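Local coordinates for protein probable transcriptional regulator (Pseudomonas aeruginosa PAO1, PDB 2GEN) that probably binds regulatory DNA through an N-terminal helix-turn-helix as a transcription regulator of the TetR family, at residues A[62-74]-A[84-96]. Residues are numbered along the deposited sequence; the frame is centred on the assembly and turned at random.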
# COMPACT_ATOMS: atom_id res chain seq x y z
N GLY A 62 0.55 -17.41 -1.59
CA GLY A 62 0.40 -16.28 -2.50
C GLY A 62 1.69 -15.51 -2.67
O GLY A 62 2.13 -15.25 -3.79
N ILE A 63 2.33 -15.12 -1.56
CA ILE A 63 3.65 -14.49 -1.70
C ILE A 63 4.67 -15.46 -2.31
O ILE A 63 5.55 -15.04 -3.07
CB ILE A 63 4.16 -13.80 -0.38
CG1 ILE A 63 4.36 -14.83 0.75
CG2 ILE A 63 3.19 -12.69 0.02
CD1 ILE A 63 5.11 -14.24 1.99
N GLY A 64 4.54 -16.76 -2.01
CA GLY A 64 5.43 -17.78 -2.58
C GLY A 64 5.34 -17.82 -4.11
O GLY A 64 6.33 -18.13 -4.80
N GLN A 65 4.16 -17.51 -4.65
CA GLN A 65 4.00 -17.59 -6.13
C GLN A 65 4.74 -16.47 -6.82
O GLN A 65 5.41 -16.69 -7.87
CB GLN A 65 2.52 -17.63 -6.57
CG GLN A 65 1.89 -18.97 -6.29
CD GLN A 65 0.68 -19.23 -7.17
OE1 GLN A 65 0.19 -18.34 -7.88
NE2 GLN A 65 0.17 -20.46 -7.09
N TYR A 66 4.67 -15.28 -6.24
CA TYR A 66 5.48 -14.18 -6.76
C TYR A 66 6.98 -14.51 -6.70
O TYR A 66 7.69 -14.35 -7.68
CB TYR A 66 5.10 -12.86 -6.09
CG TYR A 66 5.94 -11.68 -6.54
CD1 TYR A 66 5.80 -11.11 -7.82
CD2 TYR A 66 6.88 -11.12 -5.67
CE1 TYR A 66 6.60 -10.04 -8.23
CE2 TYR A 66 7.67 -10.01 -6.06
CZ TYR A 66 7.53 -9.46 -7.35
OH TYR A 66 8.29 -8.37 -7.74
N ALA A 67 7.45 -15.05 -5.57
CA ALA A 67 8.89 -15.35 -5.47
C ALA A 67 9.33 -16.38 -6.49
O ALA A 67 10.43 -16.28 -7.04
CB ALA A 67 9.23 -15.79 -4.05
N ALA A 68 8.44 -17.35 -6.80
CA ALA A 68 8.72 -18.42 -7.78
C ALA A 68 8.82 -17.85 -9.20
O ALA A 68 9.68 -18.31 -10.00
CB ALA A 68 7.63 -19.52 -7.71
N LEU A 69 7.99 -16.85 -9.50
CA LEU A 69 8.08 -16.14 -10.80
C LEU A 69 9.45 -15.50 -10.94
O LEU A 69 10.10 -15.61 -11.99
CB LEU A 69 6.98 -15.09 -10.92
CG LEU A 69 5.58 -15.68 -11.13
CD1 LEU A 69 4.59 -14.56 -11.22
CD2 LEU A 69 5.49 -16.59 -12.41
N LEU A 70 9.91 -14.87 -9.86
CA LEU A 70 11.22 -14.19 -9.88
C LEU A 70 12.32 -15.17 -10.06
O LEU A 70 13.22 -14.93 -10.85
CB LEU A 70 11.47 -13.33 -8.63
CG LEU A 70 10.46 -12.20 -8.49
CD1 LEU A 70 10.94 -11.36 -7.26
CD2 LEU A 70 10.26 -11.30 -9.73
N GLU A 71 12.26 -16.27 -9.32
CA GLU A 71 13.27 -17.33 -9.44
C GLU A 71 13.36 -17.83 -10.86
O GLU A 71 14.46 -17.86 -11.43
CB GLU A 71 13.02 -18.44 -8.40
CG GLU A 71 13.92 -19.68 -8.62
CD GLU A 71 15.38 -19.51 -8.20
OE1 GLU A 71 15.71 -18.56 -7.46
OE2 GLU A 71 16.21 -20.37 -8.60
N ALA A 72 12.21 -18.12 -11.48
CA ALA A 72 12.20 -18.59 -12.88
C ALA A 72 12.79 -17.54 -13.81
O ALA A 72 13.58 -17.83 -14.71
CB ALA A 72 10.78 -18.96 -13.32
N GLY A 73 12.42 -16.30 -13.59
CA GLY A 73 12.85 -15.22 -14.47
C GLY A 73 14.32 -14.82 -14.32
O GLY A 73 14.96 -14.49 -15.31
N PHE A 74 14.83 -14.80 -13.10
CA PHE A 74 16.22 -14.32 -12.89
C PHE A 74 17.16 -15.17 -13.72
O PHE A 74 18.08 -14.63 -14.36
CB PHE A 74 16.59 -14.37 -11.41
CG PHE A 74 15.93 -13.29 -10.57
CD1 PHE A 74 15.73 -12.00 -11.07
CD2 PHE A 74 15.62 -13.53 -9.22
CE1 PHE A 74 15.13 -11.00 -10.28
CE2 PHE A 74 15.05 -12.52 -8.39
CZ PHE A 74 14.81 -11.26 -8.93
N VAL A 84 15.09 -5.76 -13.75
CA VAL A 84 14.24 -4.78 -13.14
C VAL A 84 12.80 -4.94 -13.65
O VAL A 84 11.86 -5.03 -12.87
CB VAL A 84 14.76 -3.38 -13.43
CG1 VAL A 84 13.77 -2.34 -12.98
CG2 VAL A 84 16.05 -3.16 -12.60
N ARG A 85 12.67 -5.06 -14.96
CA ARG A 85 11.30 -5.21 -15.55
C ARG A 85 10.59 -6.40 -14.96
O ARG A 85 9.39 -6.34 -14.74
CB ARG A 85 11.37 -5.36 -17.05
CG ARG A 85 11.73 -4.07 -17.85
CD ARG A 85 11.99 -4.42 -19.32
NE ARG A 85 10.78 -4.98 -19.92
CZ ARG A 85 9.77 -4.25 -20.42
NH1 ARG A 85 9.82 -2.91 -20.49
NH2 ARG A 85 8.70 -4.88 -20.92
N LEU A 86 11.30 -7.52 -14.76
CA LEU A 86 10.76 -8.76 -14.21
C LEU A 86 10.10 -8.56 -12.87
O LEU A 86 9.06 -9.16 -12.61
CB LEU A 86 11.89 -9.82 -14.14
CG LEU A 86 11.42 -11.15 -13.57
CD1 LEU A 86 10.59 -11.90 -14.62
CD2 LEU A 86 12.68 -11.92 -13.17
N LEU A 87 10.70 -7.74 -11.97
CA LEU A 87 10.07 -7.48 -10.68
C LEU A 87 8.67 -6.89 -10.88
O LEU A 87 7.77 -7.21 -10.14
CB LEU A 87 10.92 -6.51 -9.88
CG LEU A 87 12.31 -7.09 -9.47
CD1 LEU A 87 13.26 -5.98 -8.98
CD2 LEU A 87 12.15 -8.12 -8.37
N VAL A 88 8.54 -6.04 -11.89
CA VAL A 88 7.27 -5.36 -12.14
C VAL A 88 6.28 -6.22 -12.91
O VAL A 88 5.15 -6.41 -12.44
CB VAL A 88 7.49 -4.06 -12.89
CG1 VAL A 88 6.09 -3.33 -13.26
CG2 VAL A 88 8.32 -3.09 -11.98
N THR A 89 6.71 -6.74 -14.07
CA THR A 89 5.71 -7.57 -14.86
C THR A 89 5.23 -8.79 -14.06
O THR A 89 4.10 -9.20 -14.22
CB THR A 89 6.27 -8.01 -16.20
OG1 THR A 89 7.40 -8.87 -15.98
CG2 THR A 89 6.72 -6.81 -17.00
N SER A 90 6.09 -9.42 -13.24
CA SER A 90 5.68 -10.58 -12.47
C SER A 90 4.55 -10.23 -11.50
O SER A 90 3.59 -11.00 -11.35
CB SER A 90 6.87 -11.23 -11.74
OG SER A 90 7.79 -11.70 -12.68
N TYR A 91 4.66 -9.06 -10.87
CA TYR A 91 3.65 -8.67 -9.92
C TYR A 91 2.33 -8.33 -10.62
O TYR A 91 1.28 -8.87 -10.25
CB TYR A 91 4.14 -7.48 -9.07
CG TYR A 91 3.09 -7.10 -8.11
CD1 TYR A 91 2.76 -7.96 -7.04
CD2 TYR A 91 2.36 -5.91 -8.27
CE1 TYR A 91 1.74 -7.62 -6.13
CE2 TYR A 91 1.35 -5.57 -7.37
CZ TYR A 91 1.05 -6.40 -6.32
OH TYR A 91 0.03 -6.08 -5.45
N ILE A 92 2.40 -7.53 -11.68
CA ILE A 92 1.20 -7.07 -12.39
C ILE A 92 0.50 -8.31 -12.98
O ILE A 92 -0.69 -8.50 -12.76
CB ILE A 92 1.57 -6.03 -13.46
CG1 ILE A 92 2.01 -4.72 -12.78
CG2 ILE A 92 0.35 -5.83 -14.44
CD1 ILE A 92 0.94 -4.07 -11.95
N ASP A 93 1.27 -9.16 -13.63
CA ASP A 93 0.67 -10.36 -14.29
C ASP A 93 0.02 -11.27 -13.26
O ASP A 93 -1.05 -11.79 -13.51
CB ASP A 93 1.73 -11.11 -15.06
CG ASP A 93 2.20 -10.33 -16.27
OD1 ASP A 93 1.56 -9.29 -16.62
OD2 ASP A 93 3.19 -10.76 -16.92
N TRP A 94 0.70 -11.48 -12.11
CA TRP A 94 0.17 -12.33 -11.07
C TRP A 94 -1.16 -11.75 -10.51
O TRP A 94 -2.15 -12.49 -10.31
CB TRP A 94 1.21 -12.57 -9.96
CG TRP A 94 0.71 -13.59 -8.95
CD1 TRP A 94 0.85 -14.98 -9.01
CD2 TRP A 94 -0.04 -13.31 -7.79
NE1 TRP A 94 0.22 -15.55 -7.91
CE2 TRP A 94 -0.32 -14.55 -7.15
CE3 TRP A 94 -0.50 -12.12 -7.19
CZ2 TRP A 94 -1.06 -14.62 -5.94
CZ3 TRP A 94 -1.22 -12.20 -5.98
CH2 TRP A 94 -1.48 -13.45 -5.39
N VAL A 95 -1.20 -10.43 -10.31
CA VAL A 95 -2.41 -9.78 -9.80
C VAL A 95 -3.55 -9.92 -10.84
O VAL A 95 -4.67 -10.26 -10.47
CB VAL A 95 -2.15 -8.31 -9.50
CG1 VAL A 95 -3.49 -7.53 -9.32
CG2 VAL A 95 -1.20 -8.21 -8.28
N VAL A 96 -3.24 -9.67 -12.11
CA VAL A 96 -4.29 -9.71 -13.17
C VAL A 96 -4.91 -11.14 -13.25
O VAL A 96 -6.12 -11.28 -13.45
CB VAL A 96 -3.75 -9.24 -14.53
CG1 VAL A 96 -4.78 -9.59 -15.66
CG2 VAL A 96 -3.49 -7.74 -14.50
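In the helical body that follows the helix-turn-helix of this TetR-family protein, helices 51-76 and 80-97 form an antiparallel helical hairpin, joined here through Tyr66, Leu70, Leu86, Leu87 and Trp94. The short segments run at 140° to each other, with axes 9.6 Å apart at closest approach. Tyr66 reaches across with CG anti to its own N (chi1 178°), and its hydroxyl OH donates a hydrogen bond to Leu87 O at 2.7 Å. Tyr66 CE1 lies 3.6 Å from Tyr91 CB. At the Gly62 end of the contact Trp94 NE1 donates a hydrogen bond to Gln65 OE1 (2.8 Å, N-H...O 162°), in the amide plane on a lone pair, and OE1 lies in the indole plane; amide and ring stand nearly perpendicular. Gly62 O sits over the rim of one indole face. Toward the hairpin turn, Leu70 CD1 packs crosswise on Leu87 CD2 at 3.6 Å, while Leu86 CD2 lies 3.5 Å from Gly73 C and also touches Phe74 CD1. Trp101 and Ile105 of helix 99-114 also pack on Trp94. One directional bond thus helps hold the indole's rotation at the Trp94 end; the other, near the middle, fixes where the phenol's end sits, and apolar packing runs on from it toward the turn.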